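Local coordinates for major pollen allergen Pla l 1 (PDB 4Z8W), which is a secreted plantain pollen allergen of the Ole e 1 family that binds a zinc ion, probably a general property of the family, at residues Pro66-Leu78 with Ile97-Thr109. Sequence-based numbering, arbitrary orientation.
Sequences PVVGYHEDCEIKL and IQTSKVDLSKNTT. With ZN (zinc ion), chain B.
Leu104 supplies the main bump of this contact, filling a hollow between Val67 and the sulfur of Cys74. Its CD1 lies 3.8 Å from Cys74 SG and meets Val67 CG1 tip to tip. Cys74 is itself tied by a disulfide to Cys42, and Phe9 of strand 8-18 also touches the leucine. Two residues earlier, Val102 CG1 fits between its neighbours, 3.6 Å from Cys74 CB and 3.8 Å from Ile76 CD1; chi1 of 59° turns this methyl between the backbone N and carbonyl carbon of Val102. Cys74, Ile76 and Val102 share one face of the antiparallel pair formed by 74-78 and 100-102, with 100-102 as the outermost strand of a four-stranded antiparallel sheet within the chain, and Leu104 extends that face toward Val67 and Phe9 of the other sheet. Ile76 and Ser100 form a hydrogen-bonded pair, with Ile76 N to Ser100 O at 2.8 Å and a return bond from Ser100 N. On the other face Glu75 and Lys101 lie side by side, their charged ends short of a salt bridge.

Beyond the strands the loops continue the match. His71 N donates to Leu104 O at 2.9 Å, and a water bridges His71 O to Leu104 N. Lys106 then lays its CB over one face of the Tyr70 ring, a CH-pi contact 3.6 Å from the centroid and 15° off the normal, while Leu104 O sits at the ring edge.

Glu72, bent at chi2 (-66°), brings its carboxylate back to this loop: Ser105 OG donates to Glu72 OE2 at 2.7 Å on the syn side. Two waters donate to the same oxygen, linking it to Lys106 N and, weakly, Asn107 ND2. Three donors on OE2 would probably stabilise a negative charge there, close to the zinc site of Asp73 and Asp45.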
loop_
_atom_site.group_PDB
_atom_site.type_symbol
_atom_site.label_atom_id
_atom_site.label_comp_id
_atom_site.label_asym_id
_atom_site.label_seq_id
_atom_site.Cartn_x
_atom_site.Cartn_y
_atom_site.Cartn_z
ATOM N N PRO A 66 1.134 -2.004 12.947
ATOM C CA PRO A 66 1.420 -1.323 14.252
ATOM C C PRO A 66 2.865 -0.855 14.202
ATOM O O PRO A 66 3.743 -1.618 13.870
ATOM C CB PRO A 66 1.248 -2.471 15.294
ATOM C CG PRO A 66 1.415 -3.737 14.517
ATOM C CD PRO A 66 1.459 -3.451 13.018
ATOM N N VAL A 67 3.095 0.429 14.408
ATOM C CA VAL A 67 4.456 0.991 14.257
ATOM C C VAL A 67 4.880 1.511 15.645
ATOM O O VAL A 67 4.062 2.047 16.349
ATOM C CB VAL A 67 4.360 2.165 13.281
ATOM C CG1 VAL A 67 5.630 3.065 13.296
ATOM C CG2 VAL A 67 4.054 1.567 11.870
ATOM N N VAL A 68 6.127 1.324 16.021
ATOM C CA VAL A 68 6.609 1.887 17.287
ATOM C C VAL A 68 7.568 3.022 16.932
ATOM O O VAL A 68 8.501 2.825 16.131
ATOM C CB VAL A 68 7.389 0.811 18.078
ATOM C CG1 VAL A 68 7.817 1.339 19.472
ATOM C CG2 VAL A 68 6.564 -0.487 18.185
ATOM N N GLY A 69 7.361 4.184 17.520
ATOM C CA GLY A 69 8.346 5.281 17.399
ATOM C C GLY A 69 7.940 6.193 16.240
ATOM O O GLY A 69 7.075 5.814 15.415
ATOM N N TYR A 70 8.527 7.391 16.179
ATOM C CA TYR A 70 8.280 8.274 15.027
ATOM C C TYR A 70 9.264 7.860 13.921
ATOM O O TYR A 70 10.324 7.274 14.224
ATOM C CB TYR A 70 8.450 9.766 15.391
ATOM C CG TYR A 70 7.479 10.270 16.441
ATOM C CD1 TYR A 70 6.204 10.709 16.098
ATOM C CD2 TYR A 70 7.876 10.334 17.810
ATOM C CE1 TYR A 70 5.332 11.200 17.085
ATOM C CE2 TYR A 70 7.028 10.822 18.798
ATOM C CZ TYR A 70 5.772 11.248 18.428
ATOM O OH TYR A 70 4.939 11.732 19.391
ATOM N N HIS A 71 8.946 8.137 12.647
ATOM C CA HIS A 71 9.897 7.767 11.579
ATOM C C HIS A 71 9.833 8.749 10.473
ATOM O O HIS A 71 8.908 9.560 10.409
ATOM C CB HIS A 71 9.689 6.321 11.034
ATOM C CG HIS A 71 9.773 5.247 12.077
ATOM N ND1 HIS A 71 10.929 4.546 12.354
ATOM C CD2 HIS A 71 8.836 4.782 12.947
ATOM C CE1 HIS A 71 10.705 3.699 13.348
ATOM N NE2 HIS A 71 9.450 3.832 13.733
ATOM N N GLU A 72 10.856 8.714 9.615
ATOM C CA GLU A 72 10.908 9.554 8.399
ATOM C C GLU A 72 11.187 8.643 7.219
ATOM O O GLU A 72 11.700 7.485 7.410
ATOM C CB GLU A 72 12.048 10.654 8.508
ATOM C CG GLU A 72 11.904 11.680 9.669
ATOM C CD GLU A 72 10.686 12.647 9.589
ATOM O OE1 GLU A 72 9.956 12.632 8.580
ATOM O OE2 GLU A 72 10.466 13.466 10.534
ATOM N N ASP A 73 10.798 9.132 6.044
ATOM C CA ASP A 73 11.092 8.508 4.748
ATOM C C ASP A 73 10.460 7.137 4.766
ATOM O O ASP A 73 11.118 6.137 4.504
ATOM C CB ASP A 73 12.600 8.401 4.430
ATOM C CG ASP A 73 13.349 9.677 4.720
ATOM O OD1 ASP A 73 12.872 10.745 4.361
ATOM O OD2 ASP A 73 14.440 9.622 5.298
ATOM N N CYS A 74 9.153 7.126 5.028
ATOM C CA CYS A 74 8.401 5.886 5.117
ATOM C C CYS A 74 7.471 5.689 3.942
ATOM O O CYS A 74 6.741 6.643 3.544
ATOM C CB CYS A 74 7.540 5.936 6.374
ATOM S SG CYS A 74 8.511 6.046 7.882
ATOM N N GLU A 75 7.368 4.452 3.465
ATOM C CA GLU A 75 6.387 4.160 2.454
ATOM C C GLU A 75 5.962 2.729 2.422
ATOM O O GLU A 75 6.714 1.826 2.880
ATOM C CB GLU A 75 6.830 4.634 1.048
ATOM C CG GLU A 75 7.964 3.831 0.483
ATOM C CD GLU A 75 8.706 4.595 -0.636
ATOM O OE1 GLU A 75 9.358 3.928 -1.441
ATOM O OE2 GLU A 75 8.679 5.840 -0.679
ATOM N N ILE A 76 4.741 2.519 1.925
ATOM C CA ILE A 76 4.126 1.192 1.871
ATOM C C ILE A 76 4.197 0.647 0.438
ATOM O O ILE A 76 3.735 1.316 -0.533
ATOM C CB ILE A 76 2.694 1.143 2.423
ATOM C CG1 ILE A 76 2.652 1.469 3.911
ATOM C CG2 ILE A 76 2.142 -0.304 2.347
ATOM C CD1 ILE A 76 2.716 2.951 4.184
ATOM N N LYS A 77 4.748 -0.576 0.286
ATOM C CA LYS A 77 4.739 -1.259 -1.038
ATOM C C LYS A 77 3.951 -2.571 -1.040
ATOM O O LYS A 77 3.835 -3.220 -0.004
ATOM C CB LYS A 77 6.179 -1.458 -1.582
ATOM C CG LYS A 77 7.059 -2.459 -0.802
ATOM C CD LYS A 77 8.495 -2.429 -1.401
ATOM C CE LYS A 77 9.480 -3.304 -0.629
ATOM N NZ LYS A 77 8.838 -4.584 -0.215
ATOM N N LEU A 78 3.353 -2.917 -2.186
ATOM C CA LEU A 78 2.719 -4.242 -2.334
ATOM C C LEU A 78 3.871 -5.260 -2.402
ATOM O O LEU A 78 4.932 -4.931 -2.891
ATOM C CB LEU A 78 1.984 -4.349 -3.658
ATOM C CG LEU A 78 0.772 -3.422 -3.814
ATOM C CD1 LEU A 78 0.152 -3.580 -5.213
ATOM C CD2 LEU A 78 -0.215 -3.674 -2.689
ATOM N N ILE A 97 7.964 2.053 -9.595
ATOM C CA ILE A 97 6.906 1.363 -8.888
ATOM C C ILE A 97 6.176 2.364 -7.972
ATOM O O ILE A 97 6.812 3.186 -7.333
ATOM C CB ILE A 97 7.532 0.264 -8.024
ATOM C CG1 ILE A 97 8.285 -0.754 -8.907
ATOM C CG2 ILE A 97 6.500 -0.336 -7.067
ATOM C CD1 ILE A 97 7.477 -1.974 -9.278
ATOM N N GLN A 98 4.855 2.284 -7.868
ATOM C CA GLN A 98 4.106 3.214 -6.981
ATOM C C GLN A 98 4.059 2.721 -5.510
ATOM O O GLN A 98 3.734 1.561 -5.253
ATOM C CB GLN A 98 2.673 3.378 -7.506
ATOM C CG GLN A 98 1.764 4.375 -6.777
ATOM C CD GLN A 98 0.313 4.201 -7.235
ATOM O OE1 GLN A 98 0.055 4.002 -8.426
ATOM N NE2 GLN A 98 -0.633 4.242 -6.294
ATOM N N THR A 99 4.361 3.595 -4.546
ATOM C CA THR A 99 4.269 3.167 -3.138
ATOM C C THR A 99 3.369 4.223 -2.505
ATOM O O THR A 99 3.239 5.336 -3.074
ATOM C CB THR A 99 5.652 3.123 -2.437
ATOM O OG1 THR A 99 6.202 4.416 -2.498
ATOM C CG2 THR A 99 6.617 2.187 -3.136
ATOM N N SER A 100 2.770 3.899 -1.343
ATOM C CA SER A 100 1.976 4.862 -0.607
ATOM C C SER A 100 2.805 5.505 0.493
ATOM O O SER A 100 3.267 4.821 1.398
ATOM C CB SER A 100 0.688 4.227 -0.028
ATOM O OG SER A 100 -0.174 3.968 -1.120
ATOM N N LYS A 101 2.922 6.834 0.461
ATOM C CA LYS A 101 3.708 7.492 1.470
ATOM C C LYS A 101 2.873 7.622 2.746
ATOM O O LYS A 101 1.648 7.734 2.717
ATOM C CB LYS A 101 4.112 8.913 0.982
ATOM C CG LYS A 101 5.393 8.918 0.122
ATOM C CD LYS A 101 5.420 7.815 -0.880
ATOM C CE LYS A 101 6.413 8.070 -2.019
ATOM N NZ LYS A 101 5.708 7.523 -3.210
ATOM N N VAL A 102 3.549 7.715 3.855
ATOM C CA VAL A 102 2.863 7.939 5.102
ATOM C C VAL A 102 3.691 8.929 5.891
ATOM O O VAL A 102 4.927 8.963 5.783
ATOM C CB VAL A 102 2.644 6.625 5.908
ATOM C CG1 VAL A 102 3.959 5.925 6.249
ATOM C CG2 VAL A 102 1.769 6.819 7.133
ATOM N N ASP A 103 2.988 9.698 6.721
ATOM C CA ASP A 103 3.596 10.686 7.637
ATOM C C ASP A 103 3.581 10.126 9.046
ATOM O O ASP A 103 2.528 10.027 9.677
ATOM C CB ASP A 103 2.807 12.007 7.569
ATOM C CG ASP A 103 3.169 12.992 8.690
ATOM O OD1 ASP A 103 4.237 12.837 9.340
ATOM O OD2 ASP A 103 2.364 13.957 8.884
ATOM N N LEU A 104 4.765 9.794 9.536
ATOM C CA LEU A 104 4.942 9.319 10.911
ATOM C C LEU A 104 5.902 10.298 11.638
ATOM O O LEU A 104 6.600 9.896 12.601
ATOM C CB LEU A 104 5.537 7.882 10.974
ATOM C CG LEU A 104 4.584 6.829 10.291
ATOM C CD1 LEU A 104 5.360 5.526 10.003
ATOM C CD2 LEU A 104 3.322 6.515 11.145
ATOM N N SER A 105 5.919 11.560 11.169
ATOM C CA SER A 105 6.865 12.572 11.724
ATOM C C SER A 105 6.353 13.107 13.061
ATOM O O SER A 105 5.123 13.445 13.205
ATOM C CB SER A 105 7.056 13.776 10.760
ATOM O OG SER A 105 8.137 14.639 11.154
ATOM N N LYS A 106 7.273 13.170 14.029
ATOM C CA LYS A 106 7.070 13.884 15.289
ATOM C C LYS A 106 6.832 15.382 15.106
ATOM O O LYS A 106 6.173 16.022 15.948
ATOM C CB LYS A 106 8.318 13.670 16.168
ATOM C CG LYS A 106 8.262 14.256 17.583
ATOM C CD LYS A 106 9.701 14.337 18.133
ATOM C CE LYS A 106 9.824 15.213 19.384
ATOM N NZ LYS A 106 9.200 14.503 20.544
ATOM N N ASN A 107 7.327 15.955 13.994
ATOM C CA ASN A 107 7.420 17.404 13.878
ATOM C C ASN A 107 6.202 18.206 13.397
ATOM O O ASN A 107 6.342 19.297 12.828
ATOM C CB ASN A 107 8.693 17.783 13.076
ATOM C CG ASN A 107 9.878 16.975 13.517
ATOM O OD1 ASN A 107 10.116 16.842 14.718
ATOM N ND2 ASN A 107 10.662 16.472 12.547
ATOM N N THR A 108 5.013 17.656 13.617
ATOM C CA THR A 108 3.766 18.316 13.208
ATOM C C THR A 108 2.785 18.514 14.363
ATOM O O THR A 108 2.987 18.009 15.481
ATOM C CB THR A 108 2.963 17.440 12.227
ATOM O OG1 THR A 108 2.474 16.266 12.938
ATOM C CG2 THR A 108 3.789 17.050 10.978
ATOM N N THR A 109 1.669 19.191 14.080
ATOM C CA THR A 109 0.602 19.307 15.105
ATOM C C THR A 109 -0.509 18.248 14.883
ATOM O O THR A 109 -1.630 18.408 15.392
ATOM C CB THR A 109 -0.014 20.747 15.087
ATOM O OG1 THR A 109 -0.403 21.071 13.745
ATOM C CG2 THR A 109 1.014 21.839 15.544
HETATM ZN ZN ZN B . 14.158 12.232 4.808
HETATM O O HOH W 1 7.218 10.397 8.307
HETATM O O HOH W 2 10.096 12.509 13.151
HETATM O O HOH W 3 12.657 14.877 11.335
HETATM O O HOH W 4 3.692 -1.266 -4.559
#